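Local structure of putative fimbrium tip subunit Fim1C (Bacteroides ovatus, 4EPS) at residues 16-21 with 152-157; 87-92 with 137-142; 160-165 with 220-225; 333-338 with 428-433; 338-343 with 504-509. The protein probably forms part of the tip of a fimbrium, a filamentous cell-surface appendage that mediates adhesion and biofilm formation. All blocks are in the same frame, centred on the assembly; numbering follows the deposited sequence. Where two conformers were deposited one is given.

Contact 1: 16-21 with 152-157; sequences NVTDTG and SFQLTH
Asn16-Asp19 and Ser152-Leu155 form a parallel beta pair, the strand axes 4.7 Å apart at 22°, consistent with the transthyretin-like fold of the fimbrillin family. Phe153 N bonds to Asn16 O, Thr18 N to Phe153 O and Leu155 N to Thr18 O; Thr20 N to Leu155 O (2.9 Å) carries the pairing beyond strand 16-19. On the face of Val17, Phe153 and Leu155, Val17 CG1 presses on Leu155 CD1 at a tight 3.5 Å, and Phe40 packs against both. On the face of Thr18 and Gln154 the Gln154 amide, its chain bent at chi2 (-70°), lies alongside Thr18, and OE1 reaches Thr20 CG2. A water there joins Thr18 OG1, Ser152 OG and Phe153 O. At the strand end Asp19 forms an Asx turn, OD1 accepting from Gly21 N. Asp133 holds ND1 of His157, whose NE2 donates at 2.7 Å to Asp19 OD2, which lies in the plane of the imidazole; the donor sits on the syn side but tilted out of the carboxylate plane, the two planes 52° apart.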
# COMPACT_ATOMS: atom_id res chain seq x y z
N ASN A 16 -34.96 0.75 -41.24
CA ASN A 16 -33.89 0.45 -40.29
C ASN A 16 -32.75 1.42 -40.57
O ASN A 16 -32.51 1.76 -41.73
CB ASN A 16 -33.46 -1.02 -40.39
CG ASN A 16 -34.62 -2.00 -40.39
OD1 ASN A 16 -35.28 -2.21 -39.37
ND2 ASN A 16 -34.92 -2.57 -41.56
N VAL A 17 -32.11 1.92 -39.51
CA VAL A 17 -31.03 2.88 -39.62
C VAL A 17 -29.85 2.43 -38.75
O VAL A 17 -30.02 2.17 -37.55
CB VAL A 17 -31.53 4.31 -39.22
CG1 VAL A 17 -30.43 5.32 -39.38
CG2 VAL A 17 -32.76 4.73 -40.04
N THR A 18 -28.67 2.31 -39.36
CA THR A 18 -27.46 1.89 -38.65
C THR A 18 -26.35 2.89 -38.88
O THR A 18 -26.07 3.24 -40.02
CB THR A 18 -26.99 0.49 -39.12
OG1 THR A 18 -28.07 -0.42 -38.98
CG2 THR A 18 -25.81 -0.04 -38.29
N ASP A 19 -25.71 3.32 -37.81
CA ASP A 19 -24.55 4.21 -37.91
C ASP A 19 -23.29 3.38 -38.11
O ASP A 19 -23.04 2.48 -37.33
CB ASP A 19 -24.42 5.06 -36.64
CG ASP A 19 -23.21 5.98 -36.62
OD1 ASP A 19 -22.58 6.17 -37.69
OD2 ASP A 19 -22.91 6.53 -35.57
N THR A 20 -22.49 3.70 -39.13
CA THR A 20 -21.24 2.97 -39.38
C THR A 20 -20.18 3.42 -38.34
O THR A 20 -19.16 2.76 -38.19
CB THR A 20 -20.75 3.14 -40.82
OG1 THR A 20 -20.48 4.51 -41.06
CG2 THR A 20 -21.75 2.61 -41.86
N GLY A 21 -20.43 4.56 -37.68
CA GLY A 21 -19.59 5.10 -36.61
C GLY A 21 -18.43 5.98 -37.05
O GLY A 21 -18.04 5.97 -38.21
N SER A 152 -32.86 -0.67 -45.27
CA SER A 152 -31.89 -0.69 -44.17
C SER A 152 -30.71 0.18 -44.57
O SER A 152 -29.95 -0.16 -45.49
CB SER A 152 -31.50 -2.13 -43.84
OG SER A 152 -30.59 -2.18 -42.76
N PHE A 153 -30.64 1.36 -43.96
CA PHE A 153 -29.62 2.35 -44.29
C PHE A 153 -28.38 2.23 -43.44
O PHE A 153 -28.46 1.99 -42.23
CB PHE A 153 -30.18 3.77 -44.12
CG PHE A 153 -31.30 4.12 -45.07
CD1 PHE A 153 -31.02 4.49 -46.38
CD2 PHE A 153 -32.63 4.03 -44.67
CE1 PHE A 153 -32.05 4.80 -47.27
CE2 PHE A 153 -33.66 4.34 -45.57
CZ PHE A 153 -33.36 4.70 -46.86
N GLN A 154 -27.24 2.47 -44.08
CA GLN A 154 -25.94 2.61 -43.40
C GLN A 154 -25.62 4.12 -43.45
O GLN A 154 -25.49 4.65 -44.56
CB GLN A 154 -24.84 1.79 -44.12
CG GLN A 154 -25.06 0.28 -44.12
CD GLN A 154 -24.88 -0.33 -42.76
OE1 GLN A 154 -24.10 0.14 -41.94
NE2 GLN A 154 -25.68 -1.31 -42.45
N LEU A 155 -25.52 4.79 -42.30
CA LEU A 155 -25.20 6.23 -42.26
C LEU A 155 -23.76 6.46 -41.91
O LEU A 155 -23.23 5.76 -41.03
CB LEU A 155 -26.07 6.99 -41.23
CG LEU A 155 -27.60 6.91 -41.35
CD1 LEU A 155 -28.24 7.84 -40.33
CD2 LEU A 155 -28.08 7.30 -42.78
N THR A 156 -23.12 7.45 -42.56
CA THR A 156 -21.73 7.81 -42.25
C THR A 156 -21.74 9.28 -41.80
O THR A 156 -22.49 10.09 -42.34
CB THR A 156 -20.84 7.50 -43.47
OG1 THR A 156 -21.06 6.15 -43.88
CG2 THR A 156 -19.36 7.68 -43.18
N HIS A 157 -20.90 9.62 -40.82
CA HIS A 157 -20.77 10.98 -40.29
C HIS A 157 -19.99 11.83 -41.29
O HIS A 157 -18.93 11.39 -41.79
CB HIS A 157 -20.07 10.96 -38.92
CG HIS A 157 -20.87 10.27 -37.85
ND1 HIS A 157 -21.57 10.99 -36.90
CD2 HIS A 157 -21.06 8.95 -37.62
CE1 HIS A 157 -22.12 10.09 -36.10
NE2 HIS A 157 -21.85 8.85 -36.50
O HOH W 1 -29.74 -0.36 -41.05
O HOH W 2 -18.80 7.72 -40.14

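Contact 2: 87-92 with 137-142; sequences NFYAYY and SNATAL
Ser137 opens the contact by gripping Ala90 at both ends of its backbone: Ser137 N donates to Ala90 O, while Ser137 OG accepts from Ala90 N at 2.9 Å with a fairly straight approach (165°). The side-chain hydroxyl thus does work that a carbonyl would do in a regular antiparallel pair. Its chi1 of 85° sets OG between the backbone N and the carbonyl carbon, from where it can also donate to the O of Asn138. That carbonyl is gripped twice, Thr140 OG1 reaching it at 3.0 Å from the opposite face of its plane; two hydroxyls of the same segment thus hold the carbonyl where strand 135-145 is irregular. Ala139 meets the CE2/OH side of Tyr89: its N lies 3.4 Å from Tyr89 CE2, and its CB touches Tyr89 OH at 3.6 Å as well as the side chain of Asn87. Thr140 restores the sheet with one antiparallel hydrogen-bonded pair, in which Thr140 N meets Phe88 O (2.8 Å) and Phe88 N meets Thr140 O; this last oxygen also lies in the plane of the Phe88 ring, at its edge. Leu142 ends the segment with CB 4.1 Å from Phe88 CE1. Strand 87-92 pairs on with strand 45-52, Phe153 of strand 148-174 packs against Ala90, Ser137 and Thr140, and Phe109 stacks on the Tyr89 ring.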
# COMPACT_ATOMS: atom_id res chain seq x y z
N ASN A 87 -33.56 4.35 -56.24
CA ASN A 87 -32.46 4.59 -55.30
C ASN A 87 -33.00 5.32 -54.07
O ASN A 87 -33.60 6.39 -54.23
CB ASN A 87 -31.34 5.39 -55.96
CG ASN A 87 -30.51 4.57 -56.93
OD1 ASN A 87 -30.42 3.35 -56.85
ND2 ASN A 87 -29.87 5.23 -57.87
N PHE A 88 -32.82 4.77 -52.84
CA PHE A 88 -33.29 5.44 -51.64
C PHE A 88 -32.11 6.05 -50.90
O PHE A 88 -31.01 5.48 -50.91
CB PHE A 88 -34.08 4.50 -50.69
CG PHE A 88 -35.37 3.99 -51.29
CD1 PHE A 88 -35.38 2.86 -52.10
CD2 PHE A 88 -36.57 4.66 -51.08
CE1 PHE A 88 -36.58 2.39 -52.67
CE2 PHE A 88 -37.77 4.17 -51.61
CZ PHE A 88 -37.76 3.05 -52.41
N TYR A 89 -32.34 7.21 -50.27
CA TYR A 89 -31.30 7.94 -49.53
C TYR A 89 -31.84 8.41 -48.22
O TYR A 89 -33.00 8.85 -48.17
CB TYR A 89 -30.82 9.18 -50.32
CG TYR A 89 -30.21 8.89 -51.65
CD1 TYR A 89 -31.00 8.78 -52.80
CD2 TYR A 89 -28.83 8.74 -51.79
CE1 TYR A 89 -30.44 8.52 -54.04
CE2 TYR A 89 -28.26 8.48 -53.04
CZ TYR A 89 -29.06 8.38 -54.16
OH TYR A 89 -28.50 8.16 -55.38
N ALA A 90 -31.03 8.39 -47.17
CA ALA A 90 -31.49 8.93 -45.88
C ALA A 90 -30.41 9.80 -45.26
O ALA A 90 -29.22 9.59 -45.50
CB ALA A 90 -31.90 7.82 -44.93
N TYR A 91 -30.83 10.77 -44.44
CA TYR A 91 -29.88 11.62 -43.72
C TYR A 91 -30.44 11.95 -42.35
O TYR A 91 -31.65 11.94 -42.13
CB TYR A 91 -29.54 12.93 -44.50
CG TYR A 91 -30.66 13.94 -44.44
CD1 TYR A 91 -31.82 13.77 -45.20
CD2 TYR A 91 -30.62 15.01 -43.54
CE1 TYR A 91 -32.88 14.67 -45.11
CE2 TYR A 91 -31.70 15.88 -43.41
CZ TYR A 91 -32.82 15.72 -44.21
OH TYR A 91 -33.90 16.56 -44.08
N TYR A 92 -29.52 12.30 -41.47
CA TYR A 92 -29.78 12.74 -40.11
C TYR A 92 -28.94 14.00 -39.83
O TYR A 92 -27.76 13.97 -40.19
CB TYR A 92 -29.38 11.61 -39.13
CG TYR A 92 -29.45 12.06 -37.69
CD1 TYR A 92 -28.37 12.70 -37.08
CD2 TYR A 92 -30.63 11.93 -36.95
CE1 TYR A 92 -28.46 13.20 -35.78
CE2 TYR A 92 -30.73 12.40 -35.65
CZ TYR A 92 -29.64 13.04 -35.07
OH TYR A 92 -29.73 13.50 -33.79
N SER A 137 -26.54 8.63 -45.99
CA SER A 137 -26.42 7.34 -46.66
C SER A 137 -26.05 7.54 -48.12
O SER A 137 -26.25 8.62 -48.69
CB SER A 137 -27.73 6.56 -46.57
OG SER A 137 -28.62 6.93 -47.62
N ASN A 138 -25.61 6.46 -48.77
CA ASN A 138 -25.45 6.44 -50.22
C ASN A 138 -26.73 5.78 -50.76
O ASN A 138 -27.65 5.56 -49.98
CB ASN A 138 -24.16 5.74 -50.62
CG ASN A 138 -22.96 6.63 -50.41
OD1 ASN A 138 -22.97 7.84 -50.70
ND2 ASN A 138 -21.92 6.08 -49.85
N ALA A 139 -26.82 5.55 -52.08
CA ALA A 139 -27.97 4.93 -52.75
C ALA A 139 -28.23 3.54 -52.17
O ALA A 139 -27.33 2.69 -52.15
CB ALA A 139 -27.71 4.85 -54.26
N THR A 140 -29.44 3.33 -51.68
CA THR A 140 -29.84 2.09 -50.99
C THR A 140 -31.00 1.44 -51.72
O THR A 140 -31.94 2.12 -52.11
CB THR A 140 -30.20 2.43 -49.52
OG1 THR A 140 -29.13 3.18 -48.94
CG2 THR A 140 -30.48 1.19 -48.66
N ALA A 141 -30.96 0.11 -51.83
CA ALA A 141 -31.99 -0.66 -52.49
C ALA A 141 -33.00 -1.21 -51.48
O ALA A 141 -32.66 -1.54 -50.34
CB ALA A 141 -31.37 -1.81 -53.25
N LEU A 142 -34.22 -1.37 -51.96
CA LEU A 142 -35.30 -1.98 -51.20
C LEU A 142 -35.07 -3.51 -51.21
O LEU A 142 -34.68 -4.07 -52.24
CB LEU A 142 -36.59 -1.59 -51.90
CG LEU A 142 -37.91 -1.85 -51.24
CD1 LEU A 142 -38.11 -0.97 -50.03
CD2 LEU A 142 -39.02 -1.54 -52.23

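Contact 3: 160-165 with 220-225; sequences SLVVVK and LLRKPS
Between Ser160-Val162 and Leu220-Arg222 the flat group is the Arg222 guanidinium, which is directed off the strand pair, toward Asn228; the puckered ring of Pro224 brings CG to 4.2 Å from Ser160 N. The two strands form an antiparallel beta pair within the fimbrillin-like region, their directions 145° apart. Hydrogen-bonded pairs Ser160-Arg222 and Val162-Leu220 flank the non-hydrogen-bonded pair Leu161-Leu221. Each flanking pair has two backbone bonds, including Ser160 N to Arg222 O and Val162 N to Leu220 O, both 2.8 Å. On one face, the two central leucines meet through Leu161 CD1 and Leu221 CD2, and Tyr129 of helix 126-130 touches both. The other face carries Ser160, Val162, Leu220 and Arg222. Ser160 OG turns to the backbone oxygens of Lys248 and Lys251, tying in the approach to strand 251-256, which pairs with strand 148-174. Later bends only fold the rest of the Arg222 chain; its chi1 of -59° puts CG anti to the carbonyl carbon, alongside Val162, with Arg222 CG 3.7 Å from Val162 CG2.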
# COMPACT_ATOMS: atom_id res chain seq x y z
N SER A 160 -15.82 15.85 -38.88
CA SER A 160 -14.68 15.19 -38.25
C SER A 160 -14.85 15.37 -36.75
O SER A 160 -15.70 16.16 -36.34
CB SER A 160 -13.36 15.78 -38.76
OG SER A 160 -12.30 14.92 -38.35
N LEU A 161 -14.08 14.65 -35.94
CA LEU A 161 -14.27 14.73 -34.49
C LEU A 161 -12.96 14.89 -33.73
O LEU A 161 -12.02 14.12 -33.93
CB LEU A 161 -15.00 13.46 -34.01
CG LEU A 161 -15.34 13.39 -32.51
CD1 LEU A 161 -16.41 14.47 -32.14
CD2 LEU A 161 -15.81 12.02 -32.14
N VAL A 162 -12.92 15.88 -32.84
CA VAL A 162 -11.81 16.08 -31.92
C VAL A 162 -12.20 15.37 -30.61
O VAL A 162 -13.29 15.61 -30.09
CB VAL A 162 -11.48 17.60 -31.68
CG1 VAL A 162 -10.62 17.82 -30.41
CG2 VAL A 162 -10.78 18.20 -32.89
N VAL A 163 -11.30 14.55 -30.06
CA VAL A 163 -11.53 13.91 -28.76
C VAL A 163 -10.36 14.35 -27.86
O VAL A 163 -9.21 14.21 -28.29
CB VAL A 163 -11.66 12.36 -28.83
CG1 VAL A 163 -11.86 11.77 -27.42
CG2 VAL A 163 -12.83 11.96 -29.75
N VAL A 164 -10.65 14.90 -26.66
CA VAL A 164 -9.60 15.34 -25.73
C VAL A 164 -9.70 14.51 -24.45
O VAL A 164 -10.75 14.47 -23.82
CB VAL A 164 -9.63 16.87 -25.41
CG1 VAL A 164 -8.41 17.27 -24.57
CG2 VAL A 164 -9.74 17.72 -26.67
N LYS A 165 -8.57 13.90 -24.05
CA LYS A 165 -8.47 13.15 -22.79
C LYS A 165 -7.49 13.89 -21.87
O LYS A 165 -6.28 13.81 -22.08
CB LYS A 165 -8.00 11.70 -23.07
CG LYS A 165 -7.99 10.81 -21.82
CD LYS A 165 -9.39 10.47 -21.38
CE LYS A 165 -9.39 9.46 -20.27
NZ LYS A 165 -10.75 9.35 -19.70
N LEU A 220 -15.67 17.21 -29.73
CA LEU A 220 -16.07 18.40 -30.47
C LEU A 220 -16.09 18.09 -31.95
O LEU A 220 -15.04 17.75 -32.50
CB LEU A 220 -15.07 19.55 -30.18
CG LEU A 220 -15.36 20.88 -30.86
CD1 LEU A 220 -16.54 21.60 -30.16
CD2 LEU A 220 -14.15 21.77 -30.80
N LEU A 221 -17.25 18.25 -32.59
CA LEU A 221 -17.33 18.10 -34.04
C LEU A 221 -16.64 19.28 -34.72
O LEU A 221 -16.79 20.42 -34.27
CB LEU A 221 -18.79 18.02 -34.52
CG LEU A 221 -19.58 16.81 -34.02
CD1 LEU A 221 -21.07 17.10 -34.10
CD2 LEU A 221 -19.20 15.54 -34.78
N ARG A 222 -15.86 19.00 -35.80
CA ARG A 222 -15.12 19.99 -36.59
C ARG A 222 -15.32 19.73 -38.07
O ARG A 222 -15.59 18.59 -38.47
CB ARG A 222 -13.61 19.96 -36.26
CG ARG A 222 -13.24 20.24 -34.76
CD ARG A 222 -13.48 21.67 -34.34
NE ARG A 222 -12.67 22.63 -35.09
CZ ARG A 222 -12.97 23.91 -35.27
NH1 ARG A 222 -14.11 24.41 -34.78
NH2 ARG A 222 -12.16 24.71 -35.96
N LYS A 223 -15.23 20.78 -38.88
CA LYS A 223 -15.36 20.58 -40.33
C LYS A 223 -14.15 19.81 -40.85
O LYS A 223 -13.03 20.06 -40.40
CB LYS A 223 -15.48 21.92 -41.05
CG LYS A 223 -16.88 22.52 -40.98
CD LYS A 223 -16.90 23.89 -41.62
CE LYS A 223 -18.28 24.47 -41.64
NZ LYS A 223 -18.29 25.88 -42.12
N PRO A 224 -14.35 18.83 -41.75
CA PRO A 224 -13.18 18.12 -42.31
C PRO A 224 -12.20 19.10 -42.97
O PRO A 224 -12.63 20.13 -43.52
CB PRO A 224 -13.81 17.18 -43.35
CG PRO A 224 -15.22 17.00 -42.86
CD PRO A 224 -15.61 18.35 -42.36
N SER A 225 -10.90 18.81 -42.86
CA SER A 225 -9.80 19.63 -43.42
C SER A 225 -9.62 20.98 -42.69
O SER A 225 -8.79 21.77 -43.13
CB SER A 225 -9.98 19.86 -44.92
OG SER A 225 -9.92 18.63 -45.61

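Contact 4: 333-338 with 428-433; sequences HGLVMS and GWYVPS
Ser338 rests on the indole of Trp429 in a CH-pi contact: its CB lies over one face of the six-membered ring, 4.1 Å from the centroid and 22° off the normal, displaced toward the rim. The backbone follows the side chain onto the ring, Ser338 CA approaching Trp429 CH2 at 3.6 Å. Apolar packing continues along the strand, where Val336 CG1 meets Trp429 CH2 at 4.0 Å while the carbonyl oxygen of Val336 faces the indole edge, near its plane. One residue earlier in the strand, Leu335 CD2 touches Tyr430 OH at 3.4 Å, the two side chains crossing at about a right angle. A chi1 of 58° for Tyr430, against -64° for Trp429, helps send the neighbouring aromatic side chains to different points along strand 334-338. The polar ends of these aromatics are bound elsewhere: Trp429 NE1 donates to the carbonyl of Phe420, and Tyr430 OH bonds to Glu436. The contact therefore joins a loop to a sheet mainly through carbon surfaces. Strand 334-338 lies between strands 293-300 and 502-509, Cys416 of helix 408-419 touches both Ser338 and Trp429, and the loop 428-433 runs directly into helix 434-438, with Ser433 at its N-cap.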
# COMPACT_ATOMS: atom_id res chain seq x y z
N HIS A 333 -15.63 7.17 1.46
CA HIS A 333 -14.21 7.17 1.85
C HIS A 333 -13.92 7.99 3.11
O HIS A 333 -13.03 7.64 3.88
CB HIS A 333 -13.34 7.69 0.70
CG HIS A 333 -13.59 6.95 -0.58
ND1 HIS A 333 -14.44 7.44 -1.55
CD2 HIS A 333 -13.13 5.73 -0.97
CE1 HIS A 333 -14.46 6.53 -2.51
NE2 HIS A 333 -13.68 5.49 -2.21
N GLY A 334 -14.65 9.08 3.30
CA GLY A 334 -14.41 9.86 4.50
C GLY A 334 -14.96 11.26 4.44
O GLY A 334 -15.83 11.57 3.62
N LEU A 335 -14.48 12.09 5.38
CA LEU A 335 -14.92 13.47 5.50
C LEU A 335 -13.71 14.38 5.42
O LEU A 335 -12.62 14.02 5.90
CB LEU A 335 -15.65 13.68 6.87
CG LEU A 335 -16.89 12.82 7.15
CD1 LEU A 335 -17.41 13.07 8.57
CD2 LEU A 335 -18.02 13.14 6.15
N VAL A 336 -13.94 15.58 4.93
CA VAL A 336 -12.93 16.64 4.82
C VAL A 336 -13.45 17.86 5.54
O VAL A 336 -14.59 18.25 5.35
CB VAL A 336 -12.64 16.97 3.31
CG1 VAL A 336 -11.88 18.29 3.14
CG2 VAL A 336 -11.88 15.82 2.63
N MSE A 337 -12.57 18.53 6.29
CA MSE A 337 -12.90 19.82 6.90
C MSE A 337 -12.26 20.93 6.08
O MSE A 337 -11.08 20.86 5.75
CB MSE A 337 -12.44 19.90 8.35
CG MSE A 337 -12.92 21.19 9.03
SE MSE A 337 -12.33 21.26 10.87
CE MSE A 337 -10.44 21.39 10.52
N SER A 338 -13.01 22.00 5.84
CA SER A 338 -12.59 23.15 5.07
C SER A 338 -11.41 23.88 5.70
O SER A 338 -11.37 24.01 6.91
CB SER A 338 -13.76 24.15 4.98
OG SER A 338 -14.09 24.72 6.26
N GLY A 428 -20.26 18.22 -1.71
CA GLY A 428 -20.26 19.67 -1.64
C GLY A 428 -20.17 20.02 -0.14
O GLY A 428 -20.31 19.14 0.72
N TRP A 429 -19.92 21.28 0.17
CA TRP A 429 -19.75 21.74 1.55
C TRP A 429 -21.08 21.83 2.33
O TRP A 429 -22.09 22.32 1.80
CB TRP A 429 -19.08 23.13 1.57
CG TRP A 429 -17.67 23.18 1.02
CD1 TRP A 429 -17.23 23.90 -0.06
CD2 TRP A 429 -16.51 22.51 1.56
NE1 TRP A 429 -15.88 23.73 -0.22
CE2 TRP A 429 -15.41 22.88 0.75
CE3 TRP A 429 -16.29 21.66 2.66
CZ2 TRP A 429 -14.11 22.42 1.00
CZ3 TRP A 429 -15.01 21.19 2.90
CH2 TRP A 429 -13.93 21.57 2.08
N TYR A 430 -21.05 21.45 3.61
CA TYR A 430 -22.22 21.60 4.49
C TYR A 430 -21.76 21.91 5.92
O TYR A 430 -20.62 21.61 6.28
CB TYR A 430 -23.13 20.35 4.47
CG TYR A 430 -22.44 19.06 4.87
CD1 TYR A 430 -22.31 18.70 6.22
CD2 TYR A 430 -21.83 18.25 3.92
CE1 TYR A 430 -21.61 17.56 6.60
CE2 TYR A 430 -21.16 17.09 4.28
CZ TYR A 430 -21.04 16.75 5.62
OH TYR A 430 -20.39 15.60 5.96
N VAL A 431 -22.65 22.47 6.74
CA VAL A 431 -22.34 22.74 8.17
C VAL A 431 -22.42 21.38 8.87
O VAL A 431 -23.46 20.72 8.81
CB VAL A 431 -23.28 23.79 8.82
CG1 VAL A 431 -23.00 23.93 10.31
CG2 VAL A 431 -23.17 25.16 8.12
N PRO A 432 -21.33 20.92 9.52
CA PRO A 432 -21.37 19.59 10.15
C PRO A 432 -22.43 19.50 11.23
O PRO A 432 -22.73 20.49 11.89
CB PRO A 432 -19.96 19.44 10.76
CG PRO A 432 -19.47 20.88 10.94
CD PRO A 432 -20.01 21.57 9.72
N SER A 433 -22.99 18.29 11.42
CA SER A 433 -23.88 18.04 12.57
C SER A 433 -23.02 18.15 13.82
O SER A 433 -21.78 18.05 13.73
CB SER A 433 -24.48 16.63 12.48
OG SER A 433 -23.43 15.68 12.39

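Contact 5: 338-343 with 504-509; sequences SLYTET and YRFFLG
Ser338 and Phe506 exchange two hydrogen bonds: Ser338 N donates to Phe506 O, and Phe506 N returns a bond to Ser338 OG (3.0 Å); the hydroxyl itself donates in the carbonyl plane, on a lone pair, to Tyr340 O. Farther along, Thr341 OG1 donates to Tyr504 O at 2.8 Å, and Tyr504 N to Glu342 O, which lies at the edge of the Tyr504 ring. In the antiparallel sheet, strand 502-509 lies between strands 334-338 and 342-344. Arg505 brings the charge that meets 338-343. Its chain bends at chi2 (-80°) and then extends, carrying NH1 to Ser338 O at 2.8 Å, with that oxygen in the guanidinium plane. Thr341 CB lies over one face, toward its rim, 3.4 Å above the plane. Two waters complete the grip, one bridging NH1 and Leu339 O, the other bridging NE and Thr341 OG1. Apolar contact is supplied by the rings of Tyr340 and Phe506, side by side and pointing the same way, CE1 to CE1 3.8 Å with planes 62° apart. The cation is thus held by neutral oxygens: a carbonyl and two waters fix the guanidinium's rotation, while its positive charge would probably polarise the Ser338 carbonyl.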
# COMPACT_ATOMS: atom_id res chain seq x y z
N SER A 338 -13.01 22.00 5.84
CA SER A 338 -12.59 23.15 5.07
C SER A 338 -11.41 23.88 5.70
O SER A 338 -11.37 24.01 6.91
CB SER A 338 -13.76 24.15 4.98
OG SER A 338 -14.09 24.72 6.26
N LEU A 339 -10.51 24.46 4.86
CA LEU A 339 -9.53 25.44 5.34
C LEU A 339 -10.28 26.74 5.69
O LEU A 339 -9.80 27.58 6.46
CB LEU A 339 -8.49 25.77 4.25
CG LEU A 339 -7.64 24.60 3.74
CD1 LEU A 339 -6.49 25.11 2.86
CD2 LEU A 339 -7.07 23.78 4.89
N TYR A 340 -11.43 26.92 5.04
CA TYR A 340 -12.30 28.08 5.27
C TYR A 340 -12.76 28.16 6.70
O TYR A 340 -13.18 27.15 7.28
CB TYR A 340 -13.54 28.00 4.35
CG TYR A 340 -14.55 29.12 4.55
CD1 TYR A 340 -15.53 29.04 5.54
CD2 TYR A 340 -14.50 30.28 3.78
CE1 TYR A 340 -16.43 30.09 5.76
CE2 TYR A 340 -15.42 31.32 3.96
CZ TYR A 340 -16.38 31.21 4.96
OH TYR A 340 -17.29 32.22 5.15
N THR A 341 -12.72 29.37 7.28
CA THR A 341 -13.31 29.60 8.61
C THR A 341 -13.64 31.08 8.76
O THR A 341 -12.83 31.95 8.42
CB THR A 341 -12.49 29.05 9.79
OG1 THR A 341 -13.26 29.22 10.99
CG2 THR A 341 -11.10 29.72 9.95
N GLU A 342 -14.84 31.36 9.26
CA GLU A 342 -15.30 32.72 9.56
C GLU A 342 -16.22 32.65 10.73
O GLU A 342 -16.70 31.56 11.04
CB GLU A 342 -16.05 33.36 8.36
CG GLU A 342 -15.24 33.65 7.10
CD GLU A 342 -14.02 34.55 7.19
OE1 GLU A 342 -13.99 35.45 8.06
OE2 GLU A 342 -13.09 34.35 6.38
N THR A 343 -16.49 33.79 11.39
CA THR A 343 -17.47 33.88 12.47
C THR A 343 -18.69 34.59 11.92
O THR A 343 -18.56 35.47 11.06
CB THR A 343 -16.91 34.61 13.70
OG1 THR A 343 -16.53 35.92 13.28
CG2 THR A 343 -15.75 33.87 14.34
N TYR A 504 -17.65 29.10 12.08
CA TYR A 504 -17.95 28.13 11.04
C TYR A 504 -16.72 27.34 10.59
O TYR A 504 -15.67 27.92 10.31
CB TYR A 504 -18.48 28.85 9.78
CG TYR A 504 -19.91 29.29 9.87
CD1 TYR A 504 -20.95 28.41 9.56
CD2 TYR A 504 -20.24 30.60 10.20
CE1 TYR A 504 -22.28 28.82 9.60
CE2 TYR A 504 -21.57 31.02 10.25
CZ TYR A 504 -22.58 30.13 9.93
OH TYR A 504 -23.89 30.52 9.96
N ARG A 505 -16.90 26.04 10.43
CA ARG A 505 -16.03 25.12 9.69
C ARG A 505 -16.98 24.29 8.83
O ARG A 505 -18.03 23.90 9.32
CB ARG A 505 -15.18 24.23 10.61
CG ARG A 505 -13.98 24.92 11.24
CD ARG A 505 -12.81 25.00 10.26
NE ARG A 505 -11.71 25.77 10.85
CZ ARG A 505 -10.51 25.91 10.31
NH1 ARG A 505 -10.23 25.34 9.14
NH2 ARG A 505 -9.60 26.66 10.90
N PHE A 506 -16.68 24.12 7.55
CA PHE A 506 -17.53 23.31 6.69
C PHE A 506 -16.91 21.96 6.50
O PHE A 506 -15.69 21.80 6.59
CB PHE A 506 -17.77 24.01 5.33
CG PHE A 506 -18.73 25.17 5.50
CD1 PHE A 506 -18.26 26.43 5.87
CD2 PHE A 506 -20.10 24.99 5.32
CE1 PHE A 506 -19.16 27.50 6.08
CE2 PHE A 506 -20.99 26.06 5.52
CZ PHE A 506 -20.52 27.29 5.93
N PHE A 507 -17.75 20.98 6.23
CA PHE A 507 -17.37 19.62 5.92
C PHE A 507 -17.86 19.21 4.52
O PHE A 507 -18.85 19.75 4.05
CB PHE A 507 -18.03 18.65 6.90
CG PHE A 507 -17.31 18.36 8.20
CD1 PHE A 507 -16.70 19.39 8.92
CD2 PHE A 507 -17.37 17.10 8.77
CE1 PHE A 507 -16.11 19.15 10.17
CE2 PHE A 507 -16.77 16.84 10.02
CZ PHE A 507 -16.17 17.87 10.72
N LEU A 508 -17.23 18.19 3.94
CA LEU A 508 -17.73 17.54 2.73
C LEU A 508 -17.47 16.06 2.88
O LEU A 508 -16.58 15.68 3.65
CB LEU A 508 -17.15 18.14 1.42
CG LEU A 508 -15.64 18.03 1.10
CD1 LEU A 508 -15.22 16.57 0.77
CD2 LEU A 508 -15.33 18.92 -0.12
N GLY A 509 -18.26 15.24 2.21
CA GLY A 509 -18.05 13.80 2.17
C GLY A 509 -17.45 13.44 0.82
O GLY A 509 -17.79 14.07 -0.19
O HOH W 3 -7.90 26.86 8.27
O HOH W 4 -11.76 27.77 12.86

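The five contacts fall into two groups on opposite sides of the chain's centre. Contacts 1 and 2 touch, centres about 10 Å apart: Phe153 CD1 packs 3.4 Å from Thr140 OG1, and along the chain contact 2 is nested within the loop closed by contact 1. Strand 148-174 continues from contact 1 into contact 3, about 20 Å away between centres. At the other end, contacts 4 and 5 share Ser338, which faces both partners; Tyr430 N also lies 2.8 Å from Phe507 O, a probable hydrogen bond. Contacts 3 and 4 have centres about 40 Å apart and nearest atoms about 18 Å apart, without touching.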